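Local coordinates for possible acyl-[acyl-carrier protein] desaturase DESA2 (acyl-[acp] desaturase) (stearoyl-acp desaturase) (Mycobacterium tuberculosis, PDB 1ZA0) that may act as a diiron acyl-[acyl-carrier-protein] desaturase, introducing double bonds into acyl chains during mycobacterial fatty acid biosynthesis, at residues 255-258 / 259-262. Sequence-based numbering, arbitrary orientation.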
loop_
_atom_site.group_PDB
_atom_site.type_symbol
_atom_site.label_atom_id
_atom_site.label_comp_id
_atom_site.label_asym_id
_atom_site.label_seq_id
_atom_site.Cartn_x
_atom_site.Cartn_y
_atom_site.Cartn_z
ATOM N N SER A 255 12.759 -3.413 -10.847
ATOM C CA SER A 255 14.198 -3.682 -10.923
ATOM C C SER A 255 14.858 -3.857 -9.557
ATOM O O SER A 255 15.571 -4.813 -9.347
ATOM C CB SER A 255 14.887 -2.535 -11.668
ATOM O OG SER A 255 16.262 -2.775 -11.838
ATOM N N ASP A 256 14.616 -2.950 -8.629
ATOM C CA ASP A 256 15.142 -3.075 -7.282
ATOM C C ASP A 256 14.667 -4.337 -6.540
ATOM O O ASP A 256 15.420 -4.898 -5.772
ATOM C CB ASP A 256 14.798 -1.873 -6.412
ATOM C CG ASP A 256 15.261 -0.525 -6.980
ATOM O OD1 ASP A 256 16.206 -0.468 -7.804
ATOM O OD2 ASP A 256 14.694 0.540 -6.596
ATOM N N ARG A 257 13.431 -4.745 -6.722
ATOM C CA ARG A 257 12.917 -5.886 -5.999
ATOM C C ARG A 257 13.578 -7.171 -6.546
ATOM O O ARG A 257 13.950 -8.062 -5.794
ATOM C CB ARG A 257 11.402 -5.923 -6.130
ATOM C CG ARG A 257 10.708 -7.051 -5.459
ATOM C CD ARG A 257 10.875 -7.019 -4.006
ATOM N NE ARG A 257 11.988 -7.864 -3.585
ATOM C CZ ARG A 257 12.451 -7.886 -2.374
ATOM N NH1 ARG A 257 11.912 -7.105 -1.428
ATOM N NH2 ARG A 257 13.429 -8.723 -2.066
ATOM N N ILE A 258 13.718 -7.242 -7.843
ATOM C CA ILE A 258 14.375 -8.415 -8.494
ATOM C C ILE A 258 15.809 -8.509 -8.008
ATOM O O ILE A 258 16.262 -9.579 -7.614
ATOM C CB ILE A 258 14.299 -8.244 -10.024
ATOM C CG1 ILE A 258 12.883 -8.498 -10.482
ATOM C CG2 ILE A 258 15.293 -9.212 -10.760
ATOM C CD1 ILE A 258 12.585 -8.047 -11.853
ATOM N N THR A 259 16.482 -7.359 -7.985
ATOM C CA THR A 259 17.852 -7.224 -7.549
ATOM C C THR A 259 18.012 -7.652 -6.100
ATOM O O THR A 259 18.938 -8.412 -5.777
ATOM C CB THR A 259 18.346 -5.733 -7.795
ATOM O OG1 THR A 259 18.287 -5.418 -9.206
ATOM C CG2 THR A 259 19.795 -5.495 -7.376
ATOM N N ALA A 260 17.096 -7.203 -5.231
ATOM C CA ALA A 260 17.135 -7.504 -3.819
ATOM C C ALA A 260 16.939 -9.016 -3.540
ATOM O O ALA A 260 17.352 -9.480 -2.494
ATOM C CB ALA A 260 16.085 -6.682 -3.074
ATOM N N TRP A 261 16.260 -9.753 -4.439
ATOM C CA TRP A 261 16.214 -11.236 -4.394
ATOM C C TRP A 261 17.462 -11.920 -4.963
ATOM O O TRP A 261 17.512 -13.141 -5.041
ATOM C CB TRP A 261 14.948 -11.811 -5.123
ATOM C CG TRP A 261 13.673 -11.725 -4.254
ATOM C CD1 TRP A 261 13.541 -12.053 -2.948
ATOM C CD2 TRP A 261 12.398 -11.304 -4.700
ATOM N NE1 TRP A 261 12.253 -11.840 -2.522
ATOM C CE2 TRP A 261 11.522 -11.388 -3.603
ATOM C CE3 TRP A 261 11.905 -10.858 -5.928
ATOM C CZ2 TRP A 261 10.215 -10.990 -3.683
ATOM C CZ3 TRP A 261 10.622 -10.528 -6.034
ATOM C CH2 TRP A 261 9.761 -10.584 -4.908
ATOM N N GLY A 262 18.416 -11.150 -5.467
ATOM C CA GLY A 262 19.661 -11.708 -5.940
ATOM C C GLY A 262 19.508 -12.175 -7.369
ATOM O O GLY A 262 20.334 -12.930 -7.897
#
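Arg257 and Trp261, one helical turn apart, form a local cation-pi contact at the C-terminal end of helix 247-260, where that helix packs against helices 148-172 and 176-206. The arginine chain, bent at chi2 (64°) and chi3, folds over one indole face. Its NE stands 3.4 Å above the Trp261 ring plane, and CZ lies 4.0 Å from the centroid of the five-membered ring, close to the ring normal. CD makes a CH-pi contact with the six-membered ring. Guanidinium and indole planes are inclined by 39°, so the guanidinium is tilted to the ring rather than parallel to it; Ala260 CB covers the opposite guanidinium face, 3.5 Å from Arg257 NH2. A salt bridge from NH1 to Glu193 and a hydrogen bond from Trp261 NE1 to the backbone O of Ala197 tie both partners to helix 176-206. On another side of the turn, Thr259 grips Ser255 O twice: N donates in the regular helical manner, while OG1, 2.8 Å from that oxygen, approaches from the other face of the carbonyl plane. Trp261 N still bonds Arg257 O at 3.2 Å, but Gly262 then turns to positive phi (85°) and ends the helix in a Schellman motif.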